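Local coordinates for protein 5-cytosine DNA methyltransferase (Entamoeba histolytica, PDB 3QV2) that probably transfers a methyl group from S-adenosyl-L-methionine to carbon 5 of cytosine in DNA or tRNA, at residues Asn277-Lys280 and Lys281-Phe285; Ser308-Cys311 and Phe312-Ala315; Asp294-Thr297 and Asp298-Tyr302; Asn44-Ala47 and Asn48-Tyr51; Thr236-Tyr239 and Thr240-Glu244. One frame throughout, in Å; residues are numbered along the deposited sequence.

Interaction 1: residues Asn277-Lys280 and Lys281-Phe285; sequences NEIK and KIHGF. With SO4 (sulfate ion), chain E.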
loop_
_atom_site.group_PDB
_atom_site.type_symbol
_atom_site.label_atom_id
_atom_site.label_comp_id
_atom_site.label_asym_id
_atom_site.label_seq_id
_atom_site.Cartn_x
_atom_site.Cartn_y
_atom_site.Cartn_z
ATOM N N ASN A 277 6.206 14.115 0.827
ATOM C CA ASN A 277 5.184 14.585 -0.097
ATOM C C ASN A 277 5.368 14.006 -1.497
ATOM O O ASN A 277 4.395 13.753 -2.208
ATOM C CB ASN A 277 5.178 16.115 -0.145
ATOM C CG ASN A 277 3.961 16.673 -0.856
ATOM O OD1 ASN A 277 4.055 17.164 -1.981
ATOM N ND2 ASN A 277 2.808 16.598 -0.201
ATOM N N GLU A 278 6.622 13.793 -1.885
ATOM C CA GLU A 278 6.933 13.226 -3.192
ATOM C C GLU A 278 6.545 11.751 -3.277
ATOM O O GLU A 278 5.996 11.303 -4.284
ATOM C CB GLU A 278 8.415 13.418 -3.525
ATOM C CG GLU A 278 8.793 14.866 -3.804
ATOM C CD GLU A 278 10.278 15.049 -4.055
ATOM O OE1 GLU A 278 11.080 14.296 -3.465
ATOM O OE2 GLU A 278 10.641 15.945 -4.843
ATOM N N ILE A 279 6.833 11.001 -2.218
ATOM C CA ILE A 279 6.429 9.604 -2.148
ATOM C C ILE A 279 4.910 9.512 -2.182
ATOM O O ILE A 279 4.340 8.657 -2.861
ATOM C CB ILE A 279 6.935 8.933 -0.861
ATOM C CG1 ILE A 279 8.458 9.051 -0.758
ATOM C CG2 ILE A 279 6.495 7.477 -0.808
ATOM C CD1 ILE A 279 9.034 8.412 0.490
ATOM N N LYS A 280 4.263 10.408 -1.443
ATOM C CA LYS A 280 2.809 10.466 -1.384
ATOM C C LYS A 280 2.207 10.615 -2.779
ATOM O O LYS A 280 1.207 9.979 -3.103
ATOM C CB LYS A 280 2.365 11.621 -0.479
ATOM C CG LYS A 280 0.868 11.697 -0.232
ATOM C CD LYS A 280 0.170 12.542 -1.284
ATOM C CE LYS A 280 0.716 13.958 -1.300
ATOM N NZ LYS A 280 -0.098 14.844 -2.175
ATOM N N LYS A 281 2.829 11.453 -3.603
ATOM C CA LYS A 281 2.376 11.651 -4.975
ATOM C C LYS A 281 2.665 10.432 -5.848
ATOM O O LYS A 281 1.857 10.062 -6.702
ATOM C CB LYS A 281 3.007 12.909 -5.580
ATOM C CG LYS A 281 2.386 14.208 -5.084
ATOM C CD LYS A 281 3.051 15.425 -5.705
ATOM C CE LYS A 281 4.453 15.630 -5.159
ATOM N NZ LYS A 281 5.081 16.870 -5.696
ATOM N N ILE A 282 3.814 9.805 -5.630
ATOM C CA ILE A 282 4.187 8.620 -6.395
ATOM C C ILE A 282 3.246 7.452 -6.103
ATOM O O ILE A 282 2.948 6.648 -6.987
ATOM C CB ILE A 282 5.642 8.196 -6.114
ATOM C CG1 ILE A 282 6.615 9.283 -6.586
ATOM C CG2 ILE A 282 5.951 6.878 -6.799
ATOM C CD1 ILE A 282 8.074 8.933 -6.367
ATOM N N HIS A 283 2.774 7.368 -4.862
ATOM C CA HIS A 283 1.849 6.309 -4.467
ATOM C C HIS A 283 0.418 6.609 -4.905
ATOM O O HIS A 283 -0.481 5.789 -4.725
ATOM C CB HIS A 283 1.912 6.061 -2.958
ATOM C CG HIS A 283 3.143 5.330 -2.519
ATOM N ND1 HIS A 283 3.253 4.732 -1.279
ATOM C CD2 HIS A 283 4.315 5.095 -3.151
ATOM C CE1 HIS A 283 4.438 4.166 -1.170
ATOM N NE2 HIS A 283 5.106 4.370 -2.292
ATOM N N GLY A 284 0.211 7.792 -5.474
ATOM C CA GLY A 284 -1.061 8.127 -6.088
ATOM C C GLY A 284 -2.147 8.629 -5.156
ATOM O O GLY A 284 -3.332 8.502 -5.464
ATOM N N PHE A 285 -1.758 9.200 -4.021
ATOM C CA PHE A 285 -2.730 9.834 -3.135
ATOM C C PHE A 285 -3.168 11.170 -3.731
ATOM O O PHE A 285 -2.443 11.762 -4.530
ATOM C CB PHE A 285 -2.149 10.031 -1.734
ATOM C CG PHE A 285 -1.938 8.748 -0.980
ATOM C CD1 PHE A 285 -2.827 8.352 0.007
ATOM C CD2 PHE A 285 -0.852 7.937 -1.260
ATOM C CE1 PHE A 285 -2.632 7.172 0.701
ATOM C CE2 PHE A 285 -0.654 6.757 -0.571
ATOM C CZ PHE A 285 -1.545 6.373 0.410
HETATM S S SO4 E . 2.455 19.865 -4.999
HETATM O O1 SO4 E . 3.580 19.689 -4.089
HETATM O O2 SO4 E . 2.667 19.016 -6.180
HETATM O O3 SO4 E . 1.218 19.501 -4.304
HETATM O O4 SO4 E . 2.309 21.259 -5.420
HETATM O O HOH W 1 -0.686 13.744 -4.601
#

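Interaction 2: residues Ser308-Cys311 and Phe312-Ala315; sequences SVSC and FVIA. With SAH (S-adenosyl-L-homocysteine), chain B.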
loop_
_atom_site.group_PDB
_atom_site.type_symbol
_atom_site.label_atom_id
_atom_site.label_comp_id
_atom_site.label_asym_id
_atom_site.label_seq_id
_atom_site.Cartn_x
_atom_site.Cartn_y
_atom_site.Cartn_z
ATOM N N SER A 308 2.439 1.882 3.105
ATOM C CA SER A 308 1.187 2.110 2.388
ATOM C C SER A 308 1.096 1.275 1.113
ATOM O O SER A 308 1.604 0.155 1.057
ATOM C CB SER A 308 1.008 3.594 2.061
ATOM O OG SER A 308 1.947 4.017 1.089
ATOM N N VAL A 309 0.450 1.828 0.090
ATOM C CA VAL A 309 0.186 1.089 -1.141
ATOM C C VAL A 309 0.312 1.969 -2.381
ATOM O O VAL A 309 0.550 3.173 -2.281
ATOM C CB VAL A 309 -1.238 0.495 -1.133
ATOM C CG1 VAL A 309 -1.404 -0.506 0.003
ATOM C CG2 VAL A 309 -2.271 1.605 -1.030
ATOM N N SER A 310 0.151 1.351 -3.547
ATOM C CA SER A 310 0.088 2.084 -4.805
ATOM C C SER A 310 -1.368 2.288 -5.205
ATOM O O SER A 310 -1.978 1.416 -5.825
ATOM C CB SER A 310 0.826 1.327 -5.909
ATOM O OG SER A 310 0.602 1.927 -7.175
ATOM N N CYS A 311 -1.923 3.440 -4.842
ATOM C CA CYS A 311 -3.314 3.746 -5.144
ATOM C C CYS A 311 -3.598 3.615 -6.635
ATOM O O CYS A 311 -4.700 3.241 -7.033
ATOM C CB CYS A 311 -3.676 5.149 -4.657
ATOM S SG CYS A 311 -3.459 5.388 -2.881
ATOM N N PHE A 312 -2.597 3.924 -7.453
ATOM C CA PHE A 312 -2.717 3.773 -8.899
ATOM C C PHE A 312 -3.146 2.360 -9.272
ATOM O O PHE A 312 -4.150 2.165 -9.956
ATOM C CB PHE A 312 -1.392 4.107 -9.594
ATOM C CG PHE A 312 -1.086 5.576 -9.652
ATOM C CD1 PHE A 312 -1.836 6.421 -10.455
ATOM C CD2 PHE A 312 -0.038 6.109 -8.922
ATOM C CE1 PHE A 312 -1.554 7.773 -10.516
ATOM C CE2 PHE A 312 0.249 7.459 -8.981
ATOM C CZ PHE A 312 -0.511 8.292 -9.778
ATOM N N VAL A 313 -2.376 1.376 -8.816
ATOM C CA VAL A 313 -2.628 -0.023 -9.141
ATOM C C VAL A 313 -3.947 -0.519 -8.558
ATOM O O VAL A 313 -4.764 -1.117 -9.262
ATOM C CB VAL A 313 -1.490 -0.928 -8.630
ATOM C CG1 VAL A 313 -1.819 -2.388 -8.884
ATOM C CG2 VAL A 313 -0.173 -0.549 -9.290
ATOM N N ILE A 314 -4.149 -0.272 -7.268
ATOM C CA ILE A 314 -5.338 -0.752 -6.577
ATOM C C ILE A 314 -6.618 -0.179 -7.180
ATOM O O ILE A 314 -7.651 -0.848 -7.209
ATOM C CB ILE A 314 -5.284 -0.431 -5.071
ATOM C CG1 ILE A 314 -4.072 -1.107 -4.428
ATOM C CG2 ILE A 314 -6.563 -0.877 -4.387
ATOM C CD1 ILE A 314 -3.972 -0.888 -2.936
ATOM N N ALA A 315 -6.546 1.056 -7.664
ATOM C CA ALA A 315 -7.699 1.694 -8.288
ATOM C C ALA A 315 -8.199 0.866 -9.465
ATOM O O ALA A 315 -9.399 0.638 -9.610
ATOM C CB ALA A 315 -7.353 3.103 -8.738
HETATM N N SAH B . -2.726 -0.114 3.676
HETATM C CA SAH B . -2.568 0.877 4.723
HETATM C CB SAH B . -1.542 0.423 5.753
HETATM C CG SAH B . -1.337 -1.056 5.975
HETATM S SD SAH B . -0.049 -1.548 7.138
HETATM C C SAH B . -2.180 2.197 4.105
HETATM O O SAH B . -1.506 3.030 4.776
HETATM O OXT SAH B . -2.536 2.472 2.909
HETATM C "C5'" SAH B . -0.757 -2.604 8.384
HETATM C "C4'" SAH B . -1.520 -1.972 9.489
HETATM O "O4'" SAH B . -2.191 -2.965 10.183
HETATM C "C3'" SAH B . -0.592 -1.336 10.427
HETATM O "O3'" SAH B . -0.747 0.041 10.377
HETATM C "C2'" SAH B . -0.916 -1.823 11.744
HETATM O "O2'" SAH B . -1.060 -0.761 12.620
HETATM C "C1'" SAH B . -2.188 -2.531 11.579
HETATM N N9 SAH B . -2.337 -3.584 12.542
HETATM C C8 SAH B . -1.488 -4.555 12.905
HETATM N N7 SAH B . -2.102 -5.291 13.846
HETATM C C5 SAH B . -3.334 -4.771 14.068
HETATM C C6 SAH B . -4.384 -5.121 14.920
HETATM N N6 SAH B . -4.268 -6.252 15.807
HETATM N N1 SAH B . -5.502 -4.374 14.892
HETATM C C2 SAH B . -5.632 -3.319 14.077
HETATM N N3 SAH B . -4.639 -2.967 13.252
HETATM C C4 SAH B . -3.491 -3.669 13.229
#

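Interaction 3: residues Asp294-Thr297 and Asp298-Tyr302; sequences DGLT and DKQQY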
loop_
_atom_site.group_PDB
_atom_site.type_symbol
_atom_site.label_atom_id
_atom_site.label_comp_id
_atom_site.label_asym_id
_atom_site.label_seq_id
_atom_site.Cartn_x
_atom_site.Cartn_y
_atom_site.Cartn_z
ATOM N N ASP A 294 0.699 18.162 11.578
ATOM C CA ASP A 294 1.446 18.955 12.545
ATOM C C ASP A 294 1.997 18.085 13.671
ATOM O O ASP A 294 1.253 17.347 14.319
ATOM C CB ASP A 294 0.564 20.066 13.117
ATOM C CG ASP A 294 1.370 21.191 13.729
ATOM O OD1 ASP A 294 2.545 21.359 13.335
ATOM O OD2 ASP A 294 0.835 21.910 14.600
ATOM N N GLY A 295 3.303 18.175 13.894
ATOM C CA GLY A 295 3.952 17.439 14.964
ATOM C C GLY A 295 4.701 16.209 14.490
ATOM O O GLY A 295 5.689 15.802 15.101
ATOM N N LEU A 296 4.232 15.617 13.396
ATOM C CA LEU A 296 4.846 14.409 12.852
ATOM C C LEU A 296 6.145 14.708 12.106
ATOM O O LEU A 296 6.175 15.535 11.195
ATOM C CB LEU A 296 3.865 13.679 11.930
ATOM C CG LEU A 296 2.615 13.096 12.596
ATOM C CD1 LEU A 296 1.727 12.414 11.571
ATOM C CD2 LEU A 296 2.993 12.124 13.702
ATOM N N THR A 297 7.218 14.028 12.501
ATOM C CA THR A 297 8.512 14.178 11.843
ATOM C C THR A 297 8.529 13.462 10.497
ATOM O O THR A 297 7.629 12.680 10.188
ATOM C CB THR A 297 9.657 13.627 12.713
ATOM O OG1 THR A 297 9.422 12.242 12.997
ATOM C CG2 THR A 297 9.756 14.398 14.021
ATOM N N ASP A 298 9.558 13.731 9.698
ATOM C CA ASP A 298 9.696 13.085 8.398
ATOM C C ASP A 298 9.803 11.570 8.545
ATOM O O ASP A 298 9.218 10.823 7.764
ATOM C CB ASP A 298 10.905 13.633 7.635
ATOM C CG ASP A 298 10.693 15.053 7.151
ATOM O OD1 ASP A 298 9.537 15.527 7.170
ATOM O OD2 ASP A 298 11.682 15.694 6.738
ATOM N N LYS A 299 10.551 11.126 9.549
ATOM C CA LYS A 299 10.695 9.702 9.827
ATOM C C LYS A 299 9.337 9.025 9.993
ATOM O O LYS A 299 9.059 8.008 9.358
ATOM C CB LYS A 299 11.548 9.481 11.079
ATOM C CG LYS A 299 12.998 9.901 10.919
ATOM C CD LYS A 299 13.678 9.118 9.805
ATOM C CE LYS A 299 15.094 9.616 9.559
ATOM N NZ LYS A 299 15.964 9.459 10.758
ATOM N N GLN A 300 8.496 9.597 10.848
ATOM C CA GLN A 300 7.165 9.052 11.104
ATOM C C GLN A 300 6.326 8.981 9.828
ATOM O O GLN A 300 5.584 8.023 9.617
ATOM C CB GLN A 300 6.448 9.882 12.172
ATOM C CG GLN A 300 7.066 9.773 13.560
ATOM C CD GLN A 300 6.504 10.793 14.533
ATOM O OE1 GLN A 300 6.168 11.912 14.149
ATOM N NE2 GLN A 300 6.398 10.408 15.801
ATOM N N GLN A 301 6.453 9.995 8.976
ATOM C CA GLN A 301 5.723 10.030 7.715
ATOM C C GLN A 301 6.286 9.009 6.731
ATOM O O GLN A 301 5.537 8.311 6.046
ATOM C CB GLN A 301 5.771 11.433 7.107
ATOM C CG GLN A 301 5.263 12.524 8.036
ATOM C CD GLN A 301 5.434 13.915 7.457
ATOM O OE1 GLN A 301 5.269 14.126 6.256
ATOM N NE2 GLN A 301 5.771 14.873 8.313
ATOM N N TYR A 302 7.611 8.930 6.665
ATOM C CA TYR A 302 8.290 7.949 5.826
ATOM C C TYR A 302 7.843 6.535 6.174
ATOM O O TYR A 302 7.570 5.724 5.290
ATOM C CB TYR A 302 9.807 8.067 5.994
ATOM C CG TYR A 302 10.439 9.195 5.211
ATOM C CD1 TYR A 302 10.135 9.393 3.870
ATOM C CD2 TYR A 302 11.340 10.064 5.812
ATOM C CE1 TYR A 302 10.714 10.423 3.149
ATOM C CE2 TYR A 302 11.922 11.097 5.101
ATOM C CZ TYR A 302 11.608 11.271 3.772
ATOM O OH TYR A 302 12.187 12.298 3.062
#

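Interaction 4: residues Asn44-Ala47 and Asn48-Tyr51; sequences NEIA and NKIY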
loop_
_atom_site.group_PDB
_atom_site.type_symbol
_atom_site.label_atom_id
_atom_site.label_comp_id
_atom_site.label_asym_id
_atom_site.label_seq_id
_atom_site.Cartn_x
_atom_site.Cartn_y
_atom_site.Cartn_z
ATOM N N ASN A 44 -2.540 1.782 15.262
ATOM C CA ASN A 44 -1.393 2.676 15.148
ATOM C C ASN A 44 -1.804 4.139 15.302
ATOM O O ASN A 44 -2.422 4.718 14.406
ATOM C CB ASN A 44 -0.680 2.460 13.810
ATOM C CG ASN A 44 0.682 3.122 13.761
ATOM O OD1 ASN A 44 0.794 4.316 13.484
ATOM N ND2 ASN A 44 1.728 2.348 14.027
ATOM N N GLU A 45 -1.457 4.729 16.442
ATOM C CA GLU A 45 -1.866 6.094 16.763
ATOM C C GLU A 45 -1.405 7.113 15.723
ATOM O O GLU A 45 -2.166 8.000 15.335
ATOM C CB GLU A 45 -1.370 6.494 18.156
ATOM C CG GLU A 45 -1.980 5.681 19.288
ATOM C CD GLU A 45 -1.635 6.235 20.658
ATOM O OE1 GLU A 45 -0.975 7.293 20.727
ATOM O OE2 GLU A 45 -2.028 5.611 21.667
ATOM N N ILE A 46 -0.161 6.983 15.276
ATOM C CA ILE A 46 0.395 7.904 14.291
ATOM C C ILE A 46 -0.327 7.772 12.953
ATOM O O ILE A 46 -0.722 8.769 12.349
ATOM C CB ILE A 46 1.912 7.685 14.093
ATOM C CG1 ILE A 46 2.698 8.322 15.241
ATOM C CG2 ILE A 46 2.367 8.279 12.771
ATOM C CD1 ILE A 46 2.408 7.724 16.602
ATOM N N ALA A 47 -0.504 6.535 12.502
ATOM C CA ALA A 47 -1.202 6.271 11.251
ATOM C C ALA A 47 -2.612 6.849 11.290
ATOM O O ALA A 47 -3.052 7.503 10.344
ATOM C CB ALA A 47 -1.246 4.777 10.972
ATOM N N ASN A 48 -3.316 6.604 12.391
ATOM C CA ASN A 48 -4.676 7.107 12.557
ATOM C C ASN A 48 -4.750 8.627 12.483
ATOM O O ASN A 48 -5.664 9.178 11.875
ATOM C CB ASN A 48 -5.277 6.624 13.878
ATOM C CG ASN A 48 -5.332 5.113 13.976
ATOM O OD1 ASN A 48 -5.276 4.410 12.967
ATOM N ND2 ASN A 48 -5.446 4.606 15.199
ATOM N N LYS A 49 -3.790 9.300 13.110
ATOM C CA LYS A 49 -3.757 10.759 13.099
ATOM C C LYS A 49 -3.719 11.308 11.677
ATOM O O LYS A 49 -4.369 12.308 11.374
ATOM C CB LYS A 49 -2.574 11.285 13.917
ATOM C CG LYS A 49 -2.941 11.656 15.347
ATOM C CD LYS A 49 -1.941 11.107 16.351
ATOM C CE LYS A 49 -0.547 11.664 16.120
ATOM N NZ LYS A 49 0.418 11.162 17.138
ATOM N N ILE A 50 -2.961 10.647 10.809
ATOM C CA ILE A 50 -2.907 11.031 9.406
ATOM C C ILE A 50 -4.247 10.759 8.730
ATOM O O ILE A 50 -4.764 11.597 7.991
ATOM C CB ILE A 50 -1.793 10.278 8.656
ATOM C CG1 ILE A 50 -0.422 10.638 9.237
ATOM C CG2 ILE A 50 -1.855 10.587 7.168
ATOM C CD1 ILE A 50 0.733 9.974 8.525
ATOM N N TYR A 51 -4.811 9.584 8.996
ATOM C CA TYR A 51 -6.101 9.207 8.433
ATOM C C TYR A 51 -7.173 10.223 8.813
ATOM O O TYR A 51 -7.864 10.762 7.951
ATOM C CB TYR A 51 -6.508 7.812 8.911
ATOM C CG TYR A 51 -7.713 7.247 8.192
ATOM C CD1 TYR A 51 -7.563 6.310 7.177
ATOM C CD2 TYR A 51 -8.998 7.656 8.523
ATOM C CE1 TYR A 51 -8.660 5.794 6.515
ATOM C CE2 TYR A 51 -10.100 7.145 7.866
ATOM C CZ TYR A 51 -9.925 6.214 6.863
ATOM O OH TYR A 51 -11.013 5.697 6.200
#

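Interaction 5: residues Thr236-Tyr239 and Thr240-Glu244; sequences TKSY and TKIVE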
loop_
_atom_site.group_PDB
_atom_site.type_symbol
_atom_site.label_atom_id
_atom_site.label_comp_id
_atom_site.label_asym_id
_atom_site.label_seq_id
_atom_site.Cartn_x
_atom_site.Cartn_y
_atom_site.Cartn_z
ATOM N N THR A 236 10.278 1.856 1.327
ATOM C CA THR A 236 9.889 1.078 2.498
ATOM C C THR A 236 9.899 1.920 3.772
ATOM O O THR A 236 10.252 3.100 3.754
ATOM C CB THR A 236 10.791 -0.158 2.702
ATOM O OG1 THR A 236 12.082 0.254 3.168
ATOM C CG2 THR A 236 10.939 -0.934 1.402
ATOM N N LYS A 237 9.515 1.288 4.875
ATOM C CA LYS A 237 9.342 1.968 6.153
ATOM C C LYS A 237 10.568 2.757 6.617
ATOM O O LYS A 237 10.438 3.873 7.120
ATOM C CB LYS A 237 8.944 0.948 7.222
ATOM C CG LYS A 237 8.493 1.549 8.540
ATOM C CD LYS A 237 7.962 0.465 9.467
ATOM C CE LYS A 237 7.310 1.051 10.710
ATOM N NZ LYS A 237 6.699 -0.011 11.562
ATOM N N SER A 238 11.752 2.178 6.449
ATOM C CA SER A 238 12.971 2.765 7.003
ATOM C C SER A 238 13.720 3.670 6.028
ATOM O O SER A 238 14.924 3.885 6.175
ATOM C CB SER A 238 13.907 1.664 7.509
ATOM O OG SER A 238 13.296 0.912 8.545
ATOM N N TYR A 239 13.015 4.205 5.038
ATOM C CA TYR A 239 13.645 5.085 4.058
ATOM C C TYR A 239 14.274 6.285 4.761
ATOM O O TYR A 239 13.685 6.846 5.683
ATOM C CB TYR A 239 12.629 5.534 3.006
ATOM C CG TYR A 239 13.205 6.398 1.905
ATOM C CD1 TYR A 239 14.180 5.907 1.044
ATOM C CD2 TYR A 239 12.757 7.698 1.710
ATOM C CE1 TYR A 239 14.702 6.694 0.032
ATOM C CE2 TYR A 239 13.274 8.491 0.703
ATOM C CZ TYR A 239 14.244 7.985 -0.133
ATOM O OH TYR A 239 14.753 8.778 -1.136
ATOM N N THR A 240 15.474 6.657 4.321
ATOM C CA THR A 240 16.270 7.732 4.926
ATOM C C THR A 240 16.892 7.337 6.264
ATOM O O THR A 240 17.584 8.136 6.896
ATOM C CB THR A 240 15.485 9.061 5.088
ATOM O OG1 THR A 240 14.602 8.978 6.213
ATOM C CG2 THR A 240 14.695 9.381 3.829
ATOM N N LYS A 241 16.646 6.103 6.690
ATOM C CA LYS A 241 17.246 5.582 7.913
ATOM C C LYS A 241 18.238 4.479 7.556
ATOM O O LYS A 241 19.380 4.483 8.011
ATOM C CB LYS A 241 16.167 5.043 8.857
ATOM C CG LYS A 241 16.609 4.896 10.308
ATOM C CD LYS A 241 16.850 6.255 10.951
ATOM C CE LYS A 241 17.148 6.135 12.439
ATOM N NZ LYS A 241 18.412 5.393 12.701
ATOM N N ILE A 242 17.787 3.533 6.738
ATOM C CA ILE A 242 18.650 2.479 6.221
ATOM C C ILE A 242 18.879 2.716 4.736
ATOM O O ILE A 242 17.940 3.000 3.994
ATOM C CB ILE A 242 18.042 1.078 6.432
ATOM C CG1 ILE A 242 18.171 0.649 7.896
ATOM C CG2 ILE A 242 18.727 0.057 5.538
ATOM C CD1 ILE A 242 17.300 1.437 8.849
ATOM N N VAL A 243 20.131 2.601 4.308
ATOM C CA VAL A 243 20.506 2.917 2.933
ATOM C C VAL A 243 19.932 1.938 1.907
ATOM O O VAL A 243 19.264 2.347 0.958
ATOM C CB VAL A 243 22.040 2.979 2.771
ATOM C CG1 VAL A 243 22.415 3.152 1.307
ATOM C CG2 VAL A 243 22.618 4.107 3.616
ATOM N N GLU A 244 20.190 0.649 2.104
ATOM C CA GLU A 244 19.855 -0.359 1.102
ATOM C C GLU A 244 18.415 -0.863 1.173
ATOM O O GLU A 244 17.890 -1.136 2.251
ATOM C CB GLU A 244 20.819 -1.545 1.199
ATOM C CG GLU A 244 22.282 -1.165 1.065
ATOM C CD GLU A 244 23.205 -2.364 1.164
ATOM O OE1 GLU A 244 23.229 -3.175 0.214
ATOM O OE2 GLU A 244 23.903 -2.497 2.191
#

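Interaction 1: residues Asn277-Lys280 and Lys281-Phe285
The ammonium group of Lys280 is gripped where helix 276-282 ends: a water bridges NZ (2.7 Å) to the carbonyl of Phe285, Ser286 O takes a direct hydrogen bond, and Phe289 O a weak one. Bends at chi2 (-89°) and chi3 lay CD of the lysine 3.4 Å from CB of Phe285, so the methylenes pack while the ammonium donates to the water and to carbonyl oxygens that follow the helix. Between these two residues the backbone turns in a Schellman motif. Phe285 N returns to Lys280 O at 3.2 Å, Gly284 N to Lys281 O at 3.1 Å, and the positive phi of Gly284 (83°) suits glycine. One residue earlier, His283 N donates to Ile279 O at 2.8 Å, and CG2 of Ile279 sits over a face of the imidazole in a CH-pi contact, 3.9 Å from its centroid. ND1 of that ring pairs with Ser308 OG, so methyl and hydroxyl limit its rotation. The amine of Lys281 has different partners: a salt bridge to Asp201 and a 3.3 Å hydrogen bond from NZ to O2 of a sulfate, probably from the crystallisation liquor. The charge of Lys280 is probably solvated by water and carbonyls, that of Lys281 balanced by Asp201.

Interaction 2: residues Ser308-Cys311 and Phe312-Ala315
Val309 lines the S-adenosyl-L-homocysteine pocket, its CG1 3.9 Å from the ligand's amino N, and is backed by Ile314. The CD1 methyl of Ile314 reaches 3.6 Å from CB of Val309, the two side chains crossing at about a right angle; CG2 of the valine, lodged in the crowded position between backbone N and carbonyl carbon, presses on the same methyl. Branched aliphatic chains suit this place, where one covers the ligand and the other fills in behind it.

Next comes what positions these two. Ser310 is the N-cap of helix 311-321. With its OG anti to the backbone N (chi1 171°), the hydroxyl reaches forward to accept a weak but straight bond from Val313 N (3.4 Å, 168°), with CG2 of Val313 beside it at 3.3 Å from OG. The carbonyl of Ser310 takes Ile314 N at 3.1 Å, which fixes the very residue that supports Val309, and Cys311 O receives Ala315 N at 2.9 Å. Further out, Ser308 ties its OG to Leu305 O and His283 ND1, while Ile314 leans on Phe127 and Tyr174 of the central sheet.

A loop that touches the bound S-adenosyl-L-homocysteine and runs straight into a capped helix near the C-terminus is consistent with motif X of C5-cytosine methyltransferases, which completes the cofactor pocket of their Rossmann-like domain.

Interaction 3: residues Asp294-Thr297 and Asp298-Tyr302
Helix 298-306 starts with Thr297 as its N-cap, and Gln300, the third residue of the helix, reaches back to it. The amide oxygen OE1 of Gln300 accepts Thr297 N at 2.9 Å, the donor tilted 29° from the carbonyl plane, and takes a weak second bond from Thr297 OG1 at 3.5 Å. The glutamine can span this gap because its chain stays extended beyond CG (chi2 169°), crossing the threonine obliquely and setting CG against the hydroxyl. Leu296 comes in at about a right angle to it, with CD2 3.2 Å from OE1, so the oxygen is hemmed by a methyl as well as gripped by its donors.

Gln301 takes the other end of the same peptide group, its C=O, whose N-H goes to Gln300. NE2 of Gln301 donates to Leu296 O at 3.0 Å, from 56° above the carbonyl plane and therefore not on a lone pair, while OE1 of the same amide pairs with Thr291 OG1. These two partners fix the rotation of the amide. Gln301 N closes the first helical turn on Thr297 O at 3.2 Å. Leu296 meanwhile points its branches at Ile46 and Ile50 of helix 45-55; a leucine suits this place because its methyls pack on the isoleucines.

A side chain at the third helical position accepting from the N-cap N-H is half of a capping box, played here by glutamine in place of the more usual glutamate.

Interaction 4: residues Asn44-Ala47 and Asn48-Tyr51
Asn44 and Asn48 join in the first turn of helix 45-55, which follows strand 36-41 in the Rossmann-like domain; Asn48 N donates to Asn44 O at 2.9 Å. Asn44, the N-cap, also belongs to the S-adenosyl-L-homocysteine pocket. Its backbone N and ND2 of Asn48 both bond to the ligand-binding Asp42, one to its carboxylate and one to its carbonyl.

Lys49 runs along the outer surface. Its CB lies 3.5 Å from Ile46 O, and its N donates to Glu45 O in a regular helical bond. CG lies alongside that same Glu45 O, CD folds back to 3.3 Å from it because the chain bends at chi2 and chi3 (61°), and CE leads on past it. At the tip, NZ rests 4.0 Å from CD1 of Ile46 and 5.5 Å from OE1 of Glu45: too far for a salt bridge, though the opposite charges probably attract. A long, flexible lysine suits this exposed face, its methylenes shielding the backbone while the charge stays outside.

On the inward side Ile46 and Ile50 lie on Cys304, and the hydroxyl of Tyr51 is hydrogen-bonded to Glu15 and to Arg24. The cap itself is made by Asn44 OD1, which accepts Ala47 N at 2.8 Å in the carbonyl plane.

Interaction 5: residues Thr236-Tyr239 and Thr240-Glu244
This is a surface turn in the loop between strands 224-226 and 249-251, where Ser238 faces Lys241 and Ile242 around Tyr239 and Thr240. Ser238 O is the hub, taking Lys241 N at 2.9 Å and Ile242 N at 2.9 Å, the first from above the carbonyl plane and the second nearly along the carbonyl direction. Two donors on one oxygen draw the chain tightly round. Beside this turn, CD1 of Ile242 lies 3.7 Å from CB of Ser238, a small side chain that leaves room for it.

The corner is set by Tyr239, extended at psi 138°, and Thr240 with a positive phi of 74°, where glycine or asparagine is usual and a beta-branched threonine is uncommon. CG2 of Thr240 covers one face of the Tyr239 ring, 3.3 Å from CD2. The tyrosine is the buried foot of the loop: its hydroxyl bonds to Ser248 O and Phe274 N, and its ring meets Phe235 and Tyr302 edge-to-face. Such a residue is apt where a loop needs both aromatic packing and bonds to backbone groups.

Just before it, Tyr239 N closes a type I turn on Thr236 O at 3.2 Å; the corner at Tyr239 and Thr240 has the angles of a type II beta turn.

Overall arrangement
Interactions 1 and 2 are buried, and they touch: His283 O meets Cys311 N, so the end of helix 276-282 is tied to the start of helix 311-321 beside the cofactor pocket. Interactions 3 and 4 are partly buried and share a hydrophobic seam that joins helix 45-55 to the start of helix 298-306; interaction 5, at the surface, packs against both interaction 1 and interaction 3. The chemistry follows position. Interaction 1 finishes a helix, whereas interactions 2, 3 and 4 begin one: Ser310 accepts a weak capping bond, Asn44 a short one, and at Thr297 the glutamine reaches back to the N-cap N-H. Interaction 5 has no helix and depends on turns.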